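Quinone oxidoreductase (Thermus thermophilus, PDB 1IZ0) probably catalyses the NADPH-dependent reduction of quinones, binding its nucleotide in a Rossmann-type domain of the medium-chain dehydrogenase/reductase kind. Local coordinates at residues A[111-116]-A[136-141]; A[115-120]-A[240-245]; A[190-195]-A[211-216]. One frame throughout, in Å; residues are numbered along the deposited sequence.

Contact 1: A[111-116]-A[136-141]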
loop_
_atom_site.group_PDB
_atom_site.type_symbol
_atom_site.label_atom_id
_atom_site.label_comp_id
_atom_site.label_asym_id
_atom_site.label_seq_id
_atom_site.Cartn_x
_atom_site.Cartn_y
_atom_site.Cartn_z
ATOM N N PHE A 111 -2.999 1.325 3.745
ATOM C CA PHE A 111 -3.181 1.903 5.066
ATOM C C PHE A 111 -2.362 1.258 6.167
ATOM O O PHE A 111 -1.880 1.952 7.069
ATOM C CB PHE A 111 -4.671 1.920 5.407
ATOM C CG PHE A 111 -5.437 2.914 4.590
ATOM C CD1 PHE A 111 -5.811 4.140 5.131
ATOM C CD2 PHE A 111 -5.694 2.668 3.243
ATOM C CE1 PHE A 111 -6.420 5.110 4.340
ATOM C CE2 PHE A 111 -6.302 3.627 2.443
ATOM C CZ PHE A 111 -6.664 4.853 2.990
ATOM N N LEU A 112 -2.197 -0.056 6.107
ATOM C CA LEU A 112 -1.392 -0.733 7.112
ATOM C C LEU A 112 0.061 -0.306 6.939
ATOM O O LEU A 112 0.777 -0.079 7.918
ATOM C CB LEU A 112 -1.528 -2.252 6.971
ATOM C CG LEU A 112 -2.790 -2.801 7.646
ATOM C CD1 LEU A 112 -2.947 -4.297 7.371
ATOM C CD2 LEU A 112 -2.693 -2.536 9.146
ATOM N N THR A 113 0.489 -0.184 5.687
ATOM C CA THR A 113 1.853 0.238 5.383
ATOM C C THR A 113 2.125 1.657 5.870
ATOM O O THR A 113 3.157 1.925 6.485
ATOM C CB THR A 113 2.127 0.198 3.867
ATOM O OG1 THR A 113 2.133 -1.165 3.419
ATOM C CG2 THR A 113 3.466 0.853 3.553
ATOM N N ALA A 114 1.198 2.566 5.589
ATOM C CA ALA A 114 1.364 3.956 5.995
ATOM C C ALA A 114 1.386 4.108 7.509
ATOM O O ALA A 114 2.262 4.770 8.062
ATOM C CB ALA A 114 0.240 4.822 5.405
ATOM N N TYR A 115 0.412 3.507 8.178
ATOM C CA TYR A 115 0.333 3.608 9.628
ATOM C C TYR A 115 1.523 2.953 10.323
ATOM O O TYR A 115 2.159 3.567 11.182
ATOM C CB TYR A 115 -0.972 2.982 10.141
ATOM C CG TYR A 115 -1.089 2.993 11.651
ATOM C CD1 TYR A 115 -0.602 1.934 12.414
ATOM C CD2 TYR A 115 -1.637 4.093 12.320
ATOM C CE1 TYR A 115 -0.655 1.969 13.810
ATOM C CE2 TYR A 115 -1.694 4.140 13.713
ATOM C CZ TYR A 115 -1.199 3.076 14.448
ATOM O OH TYR A 115 -1.229 3.122 15.820
ATOM N N LEU A 116 1.833 1.712 9.956
ATOM C CA LEU A 116 2.951 1.020 10.590
ATOM C C LEU A 116 4.285 1.694 10.286
ATOM O O LEU A 116 5.222 1.632 11.088
ATOM C CB LEU A 116 2.980 -0.452 10.163
ATOM C CG LEU A 116 1.843 -1.284 10.773
ATOM C CD1 LEU A 116 1.765 -2.652 10.112
ATOM C CD2 LEU A 116 2.066 -1.418 12.277
ATOM N N GLY A 136 -0.775 8.260 -5.622
ATOM C CA GLY A 136 -0.895 6.826 -5.816
ATOM C C GLY A 136 -1.635 6.139 -4.682
ATOM O O GLY A 136 -2.155 6.798 -3.769
ATOM N N ALA A 137 -1.678 4.807 -4.733
ATOM C CA ALA A 137 -2.365 4.028 -3.714
ATOM C C ALA A 137 -1.787 4.280 -2.331
ATOM O O ALA A 137 -2.505 4.692 -1.419
ATOM C CB ALA A 137 -2.292 2.537 -4.052
ATOM N N LEU A 138 -0.489 4.040 -2.171
ATOM C CA LEU A 138 0.159 4.241 -0.880
ATOM C C LEU A 138 0.121 5.721 -0.488
ATOM O O LEU A 138 -0.208 6.072 0.648
ATOM C CB LEU A 138 1.613 3.767 -0.940
ATOM C CG LEU A 138 2.275 3.345 0.378
ATOM C CD1 LEU A 138 3.767 3.136 0.139
ATOM C CD2 LEU A 138 2.059 4.392 1.453
ATOM N N GLY A 139 0.455 6.581 -1.444
ATOM C CA GLY A 139 0.478 8.015 -1.196
ATOM C C GLY A 139 -0.802 8.603 -0.638
ATOM O O GLY A 139 -0.784 9.259 0.409
ATOM N N THR A 140 -1.914 8.386 -1.333
ATOM C CA THR A 140 -3.197 8.909 -0.879
ATOM C C THR A 140 -3.525 8.370 0.500
ATOM O O THR A 140 -4.091 9.080 1.334
ATOM C CB THR A 140 -4.331 8.539 -1.843
ATOM O OG1 THR A 140 -4.320 7.124 -2.077
ATOM C CG2 THR A 140 -4.162 9.285 -3.163
ATOM N N ALA A 141 -3.177 7.108 0.735
ATOM C CA ALA A 141 -3.415 6.493 2.035
ATOM C C ALA A 141 -2.519 7.164 3.070
ATOM O O ALA A 141 -2.952 7.460 4.177
ATOM C CB ALA A 141 -3.101 4.995 1.978
#
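The ring of Phe111 takes the methyl of Ala141 on one face: Ala141 CB lies 3.6 Å from the ring centroid and only 16° off the normal, the geometry of a CH-pi contact. The methyl sits somewhat toward the rim on the CE2 side, where its distance to Phe111 CE2 falls to 3.5 Å. Around the ring the neighbours are again apolar or aromatic, Phe107, Pro271 and Val145 among them, together with Gln144. The CA-CB bond of Phe111 leads away from the helix of Ala141, yet CG stands anti to the carbonyl carbon (chi1 -70°), which swings the ring back over the methyl.

Two helices carry this contact, 108-120 and 137-148. Their short segments approach to 8.8 Å between axes and cross at -54°, with Phe111 and Ala141 at the nearest backbone point, CA to CA 5.5 Å. One turn further on, Ala114 directs its small CB at the backbone of Ala141, 4.3 Å from Ala141 C, while Leu138 reaches in from the first turn of its helix. The two branches of Leu138 divide the work. CD2 lies 4.4 Å from Ala114 CB, and CD1 stands 4.1 Å from Thr113 CG2, the two side chains crossing at about a right angle. Thr113 OG1 bonds back to the carbonyl of Val109 within the helix, and with OG1 beside the backbone N the methyl CG2 is the branch that meets Leu138.

Gly136 occupies the N-cap of the second helix, and Ala137, which contacts NADPH in the complex, opens its first turn. No hydrogen bond joins the two segments. Between them the helix that begins with Ala137 is held against 108-120 by apolar packing alone, with alanine and threonine methyls meeting one aromatic face and one branched leucine.

Contact 2: A[115-120]-A[240-245]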
loop_
_atom_site.group_PDB
_atom_site.type_symbol
_atom_site.label_atom_id
_atom_site.label_comp_id
_atom_site.label_asym_id
_atom_site.label_seq_id
_atom_site.Cartn_x
_atom_site.Cartn_y
_atom_site.Cartn_z
ATOM N N TYR A 115 0.412 3.507 8.178
ATOM C CA TYR A 115 0.333 3.608 9.628
ATOM C C TYR A 115 1.523 2.953 10.323
ATOM O O TYR A 115 2.159 3.567 11.182
ATOM C CB TYR A 115 -0.972 2.982 10.141
ATOM C CG TYR A 115 -1.089 2.993 11.651
ATOM C CD1 TYR A 115 -0.602 1.934 12.414
ATOM C CD2 TYR A 115 -1.637 4.093 12.320
ATOM C CE1 TYR A 115 -0.655 1.969 13.810
ATOM C CE2 TYR A 115 -1.694 4.140 13.713
ATOM C CZ TYR A 115 -1.199 3.076 14.448
ATOM O OH TYR A 115 -1.229 3.122 15.820
ATOM N N LEU A 116 1.833 1.712 9.956
ATOM C CA LEU A 116 2.951 1.020 10.590
ATOM C C LEU A 116 4.285 1.694 10.286
ATOM O O LEU A 116 5.222 1.632 11.088
ATOM C CB LEU A 116 2.980 -0.452 10.163
ATOM C CG LEU A 116 1.843 -1.284 10.773
ATOM C CD1 LEU A 116 1.765 -2.652 10.112
ATOM C CD2 LEU A 116 2.066 -1.418 12.277
ATOM N N ALA A 117 4.374 2.342 9.132
ATOM C CA ALA A 117 5.605 3.029 8.765
ATOM C C ALA A 117 5.757 4.264 9.660
ATOM O O ALA A 117 6.821 4.503 10.233
ATOM C CB ALA A 117 5.565 3.438 7.292
ATOM N N LEU A 118 4.685 5.042 9.784
ATOM C CA LEU A 118 4.727 6.239 10.615
ATOM C C LEU A 118 4.843 5.853 12.087
ATOM O O LEU A 118 5.615 6.461 12.848
ATOM C CB LEU A 118 3.475 7.093 10.370
ATOM C CG LEU A 118 3.410 7.764 8.987
ATOM C CD1 LEU A 118 1.973 8.125 8.637
ATOM C CD2 LEU A 118 4.307 9.002 8.975
ATOM N N LYS A 119 4.089 4.834 12.491
ATOM C CA LYS A 119 4.128 4.390 13.878
ATOM C C LYS A 119 5.550 3.970 14.242
ATOM O O LYS A 119 6.030 4.284 15.327
ATOM C CB LYS A 119 3.160 3.225 14.093
ATOM N N ARG A 120 6.235 3.278 13.337
ATOM C CA ARG A 120 7.598 2.854 13.637
ATOM C C ARG A 120 8.593 4.010 13.680
ATOM O O ARG A 120 9.585 3.947 14.406
ATOM C CB ARG A 120 8.107 1.814 12.640
ATOM C CG ARG A 120 9.437 1.214 13.118
ATOM C CD ARG A 120 10.111 0.361 12.082
ATOM N NE ARG A 120 9.281 -0.770 11.701
ATOM C CZ ARG A 120 9.524 -1.539 10.647
ATOM N NH1 ARG A 120 10.576 -1.290 9.878
ATOM N NH2 ARG A 120 8.708 -2.542 10.357
ATOM N N LEU A 240 15.079 3.875 8.290
ATOM C CA LEU A 240 14.392 2.662 8.699
ATOM C C LEU A 240 13.908 1.887 7.486
ATOM O O LEU A 240 13.141 2.408 6.680
ATOM C CB LEU A 240 13.199 3.007 9.597
ATOM C CG LEU A 240 13.488 3.895 10.813
ATOM C CD1 LEU A 240 13.722 5.323 10.360
ATOM C CD2 LEU A 240 12.302 3.856 11.772
ATOM N N GLY A 241 14.374 0.648 7.352
ATOM C CA GLY A 241 13.949 -0.176 6.238
ATOM C C GLY A 241 12.588 -0.689 6.633
ATOM O O GLY A 241 12.352 -0.978 7.809
ATOM N N PHE A 242 11.685 -0.810 5.672
ATOM C CA PHE A 242 10.342 -1.266 5.990
ATOM C C PHE A 242 9.800 -2.310 5.022
ATOM O O PHE A 242 9.928 -2.174 3.811
ATOM C CB PHE A 242 9.398 -0.054 6.038
ATOM C CG PHE A 242 7.982 -0.396 6.403
ATOM C CD1 PHE A 242 7.119 -0.939 5.461
ATOM C CD2 PHE A 242 7.530 -0.221 7.707
ATOM C CE1 PHE A 242 5.826 -1.308 5.813
ATOM C CE2 PHE A 242 6.241 -0.588 8.072
ATOM C CZ PHE A 242 5.387 -1.133 7.127
ATOM N N TRP A 243 9.197 -3.354 5.575
ATOM C CA TRP A 243 8.581 -4.412 4.779
ATOM C C TRP A 243 7.391 -4.933 5.581
ATOM O O TRP A 243 7.553 -5.511 6.657
ATOM C CB TRP A 243 9.577 -5.538 4.485
ATOM C CG TRP A 243 9.001 -6.568 3.563
ATOM C CD1 TRP A 243 8.050 -6.362 2.604
ATOM C CD2 TRP A 243 9.331 -7.963 3.509
ATOM N NE1 TRP A 243 7.763 -7.540 1.960
ATOM C CE2 TRP A 243 8.535 -8.539 2.494
ATOM C CE3 TRP A 243 10.219 -8.782 4.222
ATOM C CZ2 TRP A 243 8.598 -9.899 2.172
ATOM C CZ3 TRP A 243 10.282 -10.140 3.903
ATOM C CH2 TRP A 243 9.472 -10.683 2.884
ATOM N N LEU A 244 6.194 -4.711 5.046
ATOM C CA LEU A 244 4.939 -5.089 5.696
ATOM C C LEU A 244 4.745 -6.563 6.080
ATOM O O LEU A 244 4.396 -6.872 7.224
ATOM C CB LEU A 244 3.773 -4.622 4.808
ATOM C CG LEU A 244 2.316 -4.504 5.278
ATOM C CD1 LEU A 244 1.607 -5.810 5.056
ATOM C CD2 LEU A 244 2.247 -4.072 6.735
ATOM N N THR A 245 4.980 -7.461 5.129
ATOM C CA THR A 245 4.780 -8.892 5.338
ATOM C C THR A 245 5.170 -9.458 6.705
ATOM O O THR A 245 4.310 -9.958 7.429
ATOM C CB THR A 245 5.470 -9.698 4.215
ATOM O OG1 THR A 245 4.907 -9.315 2.951
ATOM C CG2 THR A 245 5.265 -11.194 4.414
#
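Helix 108-120 faces the chain as it leaves strand 238-241, an edge strand of the parallel Rossmann-type sheet, with nearest CA pairs Ala117 with Phe242 at 7.0 Å and Leu116 with Leu244 at 8.1 Å. Residues 240-241 are still strand; beyond them the chain passes through Phe242 and Trp243 toward helix 244-247. Phe242, which contacts NADPH in the complex as Leu244 does, points its ring at the helix, CG anti to the backbone N (chi1 -178°). Ala117 CB lies over one ring face, 4.1 Å above the plane and toward the rim, while Leu116 CB comes in the ring plane at the edge, 3.9 Å from Phe242 CE2. Further out, Leu116 CD1 meets Leu244 CD2 at 3.7 Å, the two leucines crossing nearly perpendicularly.

Arg120, on the last turn, reaches across to the end of the strand. Its aliphatic CG and CD run past Leu240 CD2 in the opposite sense, and a bend at chi3 (-61°) brings the guanidinium alongside Phe242, whose CD2 lies over one face of that group toward its rim, the two planes 29° apart. Replacing Arg120 with an alanine would probably uncover Phe242 CD2 and Leu240 CD2 on this side and leave the carbonyl of Gly241 without its nearby guanidinium. That carbonyl approaches the guanidinium edge close to its plane, with Gly241 O 2.7 Å from Arg120 NH1.

Contact 3: A[190-195]-A[211-216]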
loop_
_atom_site.group_PDB
_atom_site.type_symbol
_atom_site.label_atom_id
_atom_site.label_comp_id
_atom_site.label_asym_id
_atom_site.label_seq_id
_atom_site.Cartn_x
_atom_site.Cartn_y
_atom_site.Cartn_z
ATOM N N LEU A 190 12.246 18.600 7.142
ATOM C CA LEU A 190 11.233 17.634 7.519
ATOM C C LEU A 190 11.663 16.737 8.672
ATOM O O LEU A 190 12.855 16.485 8.875
ATOM C CB LEU A 190 10.874 16.777 6.305
ATOM C CG LEU A 190 10.476 17.606 5.083
ATOM C CD1 LEU A 190 10.380 16.714 3.871
ATOM C CD2 LEU A 190 9.151 18.310 5.354
ATOM N N ASP A 191 10.672 16.273 9.426
ATOM C CA ASP A 191 10.889 15.376 10.553
ATOM C C ASP A 191 10.882 13.941 10.030
ATOM O O ASP A 191 11.628 13.089 10.510
ATOM C CB ASP A 191 9.766 15.542 11.590
ATOM C CG ASP A 191 9.782 16.908 12.259
ATOM O OD1 ASP A 191 10.824 17.255 12.848
ATOM O OD2 ASP A 191 8.760 17.634 12.199
ATOM N N LEU A 192 10.031 13.689 9.038
ATOM C CA LEU A 192 9.892 12.365 8.444
ATOM C C LEU A 192 9.765 12.381 6.923
ATOM O O LEU A 192 9.248 13.327 6.326
ATOM C CB LEU A 192 8.650 11.652 8.996
ATOM C CG LEU A 192 8.518 11.274 10.469
ATOM C CD1 LEU A 192 8.019 12.454 11.265
ATOM C CD2 LEU A 192 7.523 10.135 10.599
ATOM N N VAL A 193 10.229 11.305 6.306
ATOM C CA VAL A 193 10.131 11.139 4.870
ATOM C C VAL A 193 9.740 9.686 4.608
ATOM O O VAL A 193 10.367 8.770 5.141
ATOM C CB VAL A 193 11.473 11.422 4.159
ATOM C CG1 VAL A 193 11.357 11.049 2.681
ATOM C CG2 VAL A 193 11.849 12.897 4.303
ATOM N N LEU A 194 8.678 9.483 3.831
ATOM C CA LEU A 194 8.241 8.136 3.475
ATOM C C LEU A 194 8.779 7.960 2.070
ATOM O O LEU A 194 8.213 8.473 1.110
ATOM C CB LEU A 194 6.711 8.023 3.487
ATOM C CG LEU A 194 6.027 8.199 4.850
ATOM C CD1 LEU A 194 4.515 7.992 4.707
ATOM C CD2 LEU A 194 6.595 7.206 5.850
ATOM N N GLU A 195 9.901 7.254 1.973
ATOM C CA GLU A 195 10.596 7.017 0.711
ATOM C C GLU A 195 10.117 5.842 -0.123
ATOM O O GLU A 195 10.252 4.694 0.299
ATOM C CB GLU A 195 12.081 6.808 0.992
ATOM C CG GLU A 195 12.953 8.006 0.720
ATOM C CD GLU A 195 13.023 8.328 -0.749
ATOM O OE1 GLU A 195 13.293 7.405 -1.546
ATOM O OE2 GLU A 195 12.814 9.503 -1.105
ATOM N N GLY A 211 17.153 15.126 14.028
ATOM C CA GLY A 211 16.283 14.093 14.564
ATOM C C GLY A 211 15.357 13.480 13.525
ATOM O O GLY A 211 14.504 12.647 13.853
ATOM N N GLY A 212 15.532 13.872 12.268
ATOM C CA GLY A 212 14.668 13.364 11.214
ATOM C C GLY A 212 14.799 11.889 10.893
ATOM O O GLY A 212 15.841 11.277 11.131
ATOM N N ARG A 213 13.733 11.294 10.367
ATOM C CA ARG A 213 13.808 9.891 10.000
ATOM C C ARG A 213 13.163 9.565 8.667
ATOM O O ARG A 213 12.051 10.012 8.357
ATOM C CB ARG A 213 13.239 8.986 11.105
ATOM C CG ARG A 213 12.028 9.515 11.833
ATOM C CD ARG A 213 12.364 9.820 13.288
ATOM N NE ARG A 213 12.143 11.232 13.595
ATOM C CZ ARG A 213 11.000 11.748 14.042
ATOM N NH1 ARG A 213 9.937 10.973 14.254
ATOM N NH2 ARG A 213 10.924 13.053 14.278
ATOM N N LEU A 214 13.895 8.782 7.879
ATOM C CA LEU A 214 13.457 8.341 6.567
ATOM C C LEU A 214 13.055 6.868 6.634
ATOM O O LEU A 214 13.807 6.034 7.148
ATOM C CB LEU A 214 14.591 8.527 5.552
ATOM C CG LEU A 214 14.276 8.212 4.082
ATOM C CD1 LEU A 214 14.944 9.255 3.198
ATOM C CD2 LEU A 214 14.750 6.798 3.725
ATOM N N VAL A 215 11.865 6.560 6.126
ATOM C CA VAL A 215 11.366 5.195 6.108
ATOM C C VAL A 215 11.492 4.706 4.673
ATOM O O VAL A 215 10.834 5.221 3.775
ATOM C CB VAL A 215 9.888 5.125 6.537
ATOM C CG1 VAL A 215 9.425 3.684 6.559
ATOM C CG2 VAL A 215 9.714 5.753 7.917
ATOM N N TYR A 216 12.351 3.719 4.454
ATOM C CA TYR A 216 12.556 3.204 3.113
ATOM C C TYR A 216 11.540 2.117 2.788
ATOM O O TYR A 216 11.658 0.977 3.239
ATOM C CB TYR A 216 13.981 2.672 2.988
ATOM C CG TYR A 216 14.458 2.519 1.567
ATOM C CD1 TYR A 216 14.172 1.368 0.831
ATOM C CD2 TYR A 216 15.213 3.523 0.958
ATOM C CE1 TYR A 216 14.632 1.215 -0.479
ATOM C CE2 TYR A 216 15.677 3.384 -0.350
ATOM C CZ TYR A 216 15.385 2.227 -1.062
ATOM O OH TYR A 216 15.855 2.075 -2.349
HETATM O O HOH W 1 12.934 15.690 13.522
#
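Strands 192-195 and 212-216 run parallel, 13° apart in direction with axes 4.8 Å from each other, in the register Leu192 with Arg213 to Glu195 with Tyr216. Four backbone hydrogen bonds join them; the straightest, Val215 N to Val193 O, is 2.8 Å long at 174°. On the face of Leu192 and Leu194, Leu194 CD2 lies alongside Val215 CB, 4.0 Å away. Bends at chi2 and chi3 fold Arg213 back so that Leu192 CG and CD1 lie over one guanidinium face, and Arg213 NE bonds to Gly211 O at 2.8 Å. Arg213 NH2 forms a salt bridge with Glu127; a water held by Asp191 OD1 at 2.7 Å reaches Arg213 NH2 only weakly, and Asp191 OD2 accepts a bond from Lys128 N. On the other face Leu214 CD1 packs against Glu195 CG at 3.4 Å and Val193 CG1 at 4.0 Å. The buried Glu195 carboxylate is satisfied by Ser204 and Gln132 on OE2 and by Gly198 N on OE1. Gly211, with phi at +79°, turns the corner into the second strand.

Both are inner strands of the six-stranded Rossmann-type sheet, 190-195 beside 128-131 and 212-216 beside edge strand 238-241. Helix 108-120 packs on the Leu192 and Val215 face, helix 201-205 on the Leu214 and Glu195 face.

Of the segments in contact, those on helix 108-120 come first along the chain and serve two contacts. Contact 1 closes a short loop, returning through strand 128-131 to helix 137-148. Contact 2 starts from the same helix and closes a much longer one, ending where strand 238-241 runs out. Contact 3 opens and closes within that span, after contact 1 is complete, by way of helix 201-205. Contacts 1 and 2 touch where Thr113 packs on Leu244 and Phe242. Contacts 2 and 3 meet at the sheet, where Leu240 probably bonds with Leu214 and Tyr216. Helix 108-120 thus joins the first Rossmann helix to the end of edge strand 238-241, beside residues that contact NADPH.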